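Local coordinates for lipoprotein outS (Dickeya dadantii, PDB 3UTK), which serves as the pilotin of the type II secretion system, interacting with the secretin OutD in the export of pectate lyases and cellulases across the outer membrane, at residues D69-I72 and L73-V77; L96-N99 and L100-L104. All blocks are in the same frame, centred on the assembly; numbering follows the deposited sequence.

Contact 1: residues D69-I72 and L73-V77; sequences DGTI and LKTAV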
loop_
_atom_site.group_PDB
_atom_site.type_symbol
_atom_site.label_atom_id
_atom_site.label_comp_id
_atom_site.label_asym_id
_atom_site.label_seq_id
_atom_site.Cartn_x
_atom_site.Cartn_y
_atom_site.Cartn_z
ATOM N N ASP A 69 6.218 7.087 -3.449
ATOM C CA ASP A 69 6.043 6.366 -2.191
ATOM C C ASP A 69 5.527 7.275 -1.077
ATOM O O ASP A 69 4.698 6.866 -0.266
ATOM C CB ASP A 69 7.363 5.716 -1.749
ATOM C CG ASP A 69 7.866 4.663 -2.731
ATOM O OD1 ASP A 69 7.132 4.300 -3.682
ATOM O OD2 ASP A 69 9.003 4.186 -2.534
ATOM N N GLY A 70 6.032 8.504 -1.034
ATOM C CA GLY A 70 5.628 9.458 -0.012
ATOM C C GLY A 70 4.140 9.751 -0.077
ATOM O O GLY A 70 3.465 9.817 0.951
ATOM N N THR A 71 3.625 9.915 -1.293
ATOM C CA THR A 71 2.206 10.192 -1.488
ATOM C C THR A 71 1.357 8.968 -1.161
ATOM O O THR A 71 0.298 9.089 -0.542
ATOM C CB THR A 71 1.900 10.649 -2.928
ATOM O OG1 THR A 71 2.684 11.806 -3.242
ATOM C CG2 THR A 71 0.420 10.986 -3.086
ATOM N N ILE A 72 1.816 7.793 -1.594
ATOM C CA ILE A 72 1.147 6.547 -1.243
ATOM C C ILE A 72 1.069 6.393 0.278
ATOM O O ILE A 72 0.019 6.045 0.821
ATOM C CB ILE A 72 1.854 5.324 -1.870
ATOM C CG1 ILE A 72 1.789 5.388 -3.399
ATOM C CG2 ILE A 72 1.225 4.028 -1.375
ATOM C CD1 ILE A 72 2.575 4.265 -4.110
ATOM N N LEU A 73 2.180 6.659 0.961
ATOM C CA LEU A 73 2.211 6.598 2.417
ATOM C C LEU A 73 1.219 7.569 3.059
ATOM O O LEU A 73 0.511 7.220 4.009
ATOM C CB LEU A 73 3.613 6.910 2.937
ATOM C CG LEU A 73 3.891 6.298 4.302
ATOM C CD1 LEU A 73 4.215 4.821 4.098
ATOM C CD2 LEU A 73 5.034 7.019 5.011
ATOM N N LYS A 74 1.189 8.792 2.545
ATOM C CA LYS A 74 0.302 9.811 3.078
ATOM C C LYS A 74 -1.145 9.366 2.909
ATOM O O LYS A 74 -1.995 9.665 3.747
ATOM C CB LYS A 74 0.541 11.144 2.365
ATOM C CG LYS A 74 -0.260 12.303 2.917
ATOM C CD LYS A 74 -0.129 13.526 2.032
ATOM C CE LYS A 74 1.320 13.966 1.895
ATOM N NZ LYS A 74 1.402 15.345 1.310
ATOM N N THR A 75 -1.421 8.644 1.823
ATOM C CA THR A 75 -2.766 8.142 1.572
ATOM C C THR A 75 -3.160 7.088 2.602
ATOM O O THR A 75 -4.291 7.079 3.094
ATOM C CB THR A 75 -2.890 7.537 0.168
ATOM O OG1 THR A 75 -2.549 8.531 -0.808
ATOM C CG2 THR A 75 -4.310 7.064 -0.078
ATOM N N ALA A 76 -2.223 6.209 2.939
ATOM C CA ALA A 76 -2.484 5.182 3.939
ATOM C C ALA A 76 -2.735 5.827 5.300
ATOM O O ALA A 76 -3.627 5.415 6.043
ATOM C CB ALA A 76 -1.310 4.178 4.013
ATOM N N VAL A 77 -1.945 6.842 5.627
ATOM C CA VAL A 77 -2.141 7.548 6.886
ATOM C C VAL A 77 -3.524 8.205 6.916
ATOM O O VAL A 77 -4.223 8.130 7.924
ATOM C CB VAL A 77 -1.017 8.567 7.164
ATOM C CG1 VAL A 77 -1.355 9.424 8.364
ATOM C CG2 VAL A 77 0.314 7.839 7.379
#

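Contact 2: residues L96-N99 and L100-L104; sequences LSEN and LYQGL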
loop_
_atom_site.group_PDB
_atom_site.type_symbol
_atom_site.label_atom_id
_atom_site.label_comp_id
_atom_site.label_asym_id
_atom_site.label_seq_id
_atom_site.Cartn_x
_atom_site.Cartn_y
_atom_site.Cartn_z
ATOM N N LEU A 96 8.411 -0.940 6.879
ATOM C CA LEU A 96 7.629 -2.165 6.778
ATOM C C LEU A 96 7.046 -2.290 5.377
ATOM O O LEU A 96 7.011 -3.379 4.802
ATOM C CB LEU A 96 6.508 -2.199 7.817
ATOM C CG LEU A 96 5.607 -3.432 7.678
ATOM C CD1 LEU A 96 6.424 -4.718 7.830
ATOM C CD2 LEU A 96 4.460 -3.405 8.666
ATOM N N SER A 97 6.602 -1.163 4.831
ATOM C CA SER A 97 6.014 -1.122 3.496
ATOM C C SER A 97 7.007 -1.592 2.439
ATOM O O SER A 97 6.667 -2.386 1.557
ATOM C CB SER A 97 5.557 0.300 3.162
ATOM O OG SER A 97 4.514 0.725 4.016
ATOM N N GLU A 98 8.237 -1.092 2.539
ATOM C CA GLU A 98 9.293 -1.455 1.604
ATOM C C GLU A 98 9.661 -2.931 1.754
ATOM O O GLU A 98 9.887 -3.622 0.758
ATOM C CB GLU A 98 10.520 -0.554 1.794
ATOM C CG GLU A 98 11.718 -0.887 0.902
ATOM C CD GLU A 98 11.439 -0.721 -0.587
ATOM O OE1 GLU A 98 10.400 -0.132 -0.950
ATOM O OE2 GLU A 98 12.270 -1.183 -1.403
ATOM N N ASN A 99 9.710 -3.418 2.992
ATOM C CA ASN A 99 10.007 -4.836 3.233
ATOM C C ASN A 99 8.971 -5.762 2.604
ATOM O O ASN A 99 9.317 -6.778 1.999
ATOM C CB ASN A 99 10.124 -5.128 4.727
ATOM C CG ASN A 99 11.381 -4.548 5.335
ATOM O OD1 ASN A 99 11.554 -4.548 6.557
ATOM N ND2 ASN A 99 12.268 -4.044 4.484
ATOM N N LEU A 100 7.697 -5.408 2.754
ATOM C CA LEU A 100 6.606 -6.185 2.168
ATOM C C LEU A 100 6.627 -6.123 0.643
ATOM O O LEU A 100 6.296 -7.092 -0.026
ATOM C CB LEU A 100 5.248 -5.697 2.692
ATOM C CG LEU A 100 4.849 -6.042 4.130
ATOM C CD1 LEU A 100 3.520 -5.389 4.461
ATOM C CD2 LEU A 100 4.775 -7.556 4.348
ATOM N N TYR A 101 7.011 -4.973 0.097
ATOM C CA TYR A 101 7.160 -4.838 -1.348
ATOM C C TYR A 101 8.260 -5.777 -1.833
ATOM O O TYR A 101 8.080 -6.507 -2.801
ATOM C CB TYR A 101 7.458 -3.379 -1.736
ATOM C CG TYR A 101 7.935 -3.210 -3.164
ATOM C CD1 TYR A 101 7.052 -3.330 -4.228
ATOM C CD2 TYR A 101 9.268 -2.940 -3.445
ATOM C CE1 TYR A 101 7.480 -3.184 -5.531
ATOM C CE2 TYR A 101 9.705 -2.792 -4.746
ATOM C CZ TYR A 101 8.807 -2.916 -5.787
ATOM O OH TYR A 101 9.233 -2.775 -7.087
ATOM N N GLN A 102 9.397 -5.771 -1.151
ATOM C CA GLN A 102 10.479 -6.671 -1.531
ATOM C C GLN A 102 10.034 -8.131 -1.428
ATOM O O GLN A 102 10.445 -8.973 -2.231
ATOM C CB GLN A 102 11.723 -6.416 -0.674
ATOM C CG GLN A 102 12.370 -5.056 -0.912
ATOM C CD GLN A 102 12.869 -4.880 -2.339
ATOM O OE1 GLN A 102 12.855 -3.776 -2.886
ATOM N NE2 GLN A 102 13.314 -5.968 -2.944
ATOM N N GLY A 103 9.188 -8.424 -0.445
ATOM C CA GLY A 103 8.650 -9.765 -0.270
ATOM C C GLY A 103 7.781 -10.192 -1.445
ATOM O O GLY A 103 7.858 -11.337 -1.909
ATOM N N LEU A 104 6.948 -9.268 -1.926
ATOM C CA LEU A 104 6.096 -9.525 -3.090
ATOM C C LEU A 104 6.931 -9.940 -4.300
ATOM O O LEU A 104 6.603 -10.910 -4.994
ATOM C CB LEU A 104 5.259 -8.281 -3.443
ATOM C CG LEU A 104 4.040 -7.908 -2.581
ATOM C CD1 LEU A 104 3.510 -6.514 -2.924
ATOM C CD2 LEU A 104 2.928 -8.928 -2.724
#

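Contact 1: residues D69-I72 and L73-V77
T75 and T71, one helical turn apart, meet through a hydroxyl that bends back onto the backbone. The OG1 of T75 donates to the carbonyl O of T71 at 2.9 Å, while the amide N of T75 gives the ordinary helical bond to the same oxygen at 3.0 Å. The two donors arrive from opposite faces of the T71 carbonyl plane, the hydroxyl the more tilted at 33°, so one residue grips a single acceptor twice. What permits this is the first torsion of T75: at chi1 -58° OG1 lies beside its own backbone N, within reach of the preceding turn, and CG2 stands anti to that N. The bond satisfies the hydroxyl of this buried residue within its own helix, and T75 packs against F125, A128 and M129 of helix 123-131.

These residues form the first turns of helix 69-82, one of the helices that build the pilotin's perpendicular alpha-helical hairpins. L73 N bonds to D69 O at 2.8 Å, K74 N to G70 O, and A76 N to I72 O at 3.1 Å. At the start of the helix, the OD1 of D68 accepts from T71 N, and the carboxylate of D69 turns to helix 40-60, where OD1 forms a salt bridge with R58 and OD2 with K55.

Around the same turns the other side chains diverge. L73 lays its CB 3.4 Å from D69 O, then, with CG turned anti to the backbone N (chi1 -155°), carries its methyls off toward P94 and S97 of helix 94-106. I72 is buried against V51, S54 and R58 of helix 40-60, and the methyl of A76 also meets V51. K74 CB lies 3.5 Å from G70 O before the chain bends at chi3.

Contact 2: residues L96-N99 and L100-L104
From L96 to L104 the backbone is regular alpha helix, L100 N bonding to L96 O at 3.0 Å and Q102 N to E98 O at 2.9 Å, with Y101 to S97 and G103 to N99 completing the turn. This is the body of helix 94-106, part of the perpendicular hairpin architecture of the pilotin fold, and its side chains show how one helix can present different surfaces around its circumference.

On one flank two leucines a turn apart touch: the CD1 methyl of L96 lies 4.2 Å from the branch carbon CG of L100. L100 also packs back on the helix itself, its CG 3.5 Å from L96 O, because chi1 of -74° sets CG beside the backbone N. L96 additionally rests on A48 of helix 40-60.

Another flank is built round E98. Its CG runs anti to the backbone N (chi1 177°), and the bend at chi2 swings the carboxylate forward, over the next turn, where it lies alongside Y101 and points the same way. The carboxylate and ring planes are 40° apart. The carboxylate's main partner is K55 of helix 40-60, which forms a salt bridge to OE1; the tyrosine meanwhile packs on V59 and Q60 of that same helix. Q102 brings its aliphatic part up to E98 as well, CG lying 3.3 Å from E98 O. S97, on the buried side, anchors its hydroxyl to the carbonyl O of L93. CD2 of the Y101 ring stands 3.9 Å from E98 OE1.

Contacts 1 and 2 sit on consecutive helices, 69-82 and 94-106, with their centres about 15 Å apart. They meet where L73 reaches helix 94-106: its CD1 is 4.1 Å from OG of S97, a packing contact, and L73 also touches L93, in the loop just before helix 94-106, and P94, its first residue. Helix 40-60 joins the two further. V51 touches I72 and A76 from contact 1 and S97 from contact 2, while K55 forms salt bridges both to D69 and to E98. A single lysine thus ties a carboxylate of each helix to the same third helix.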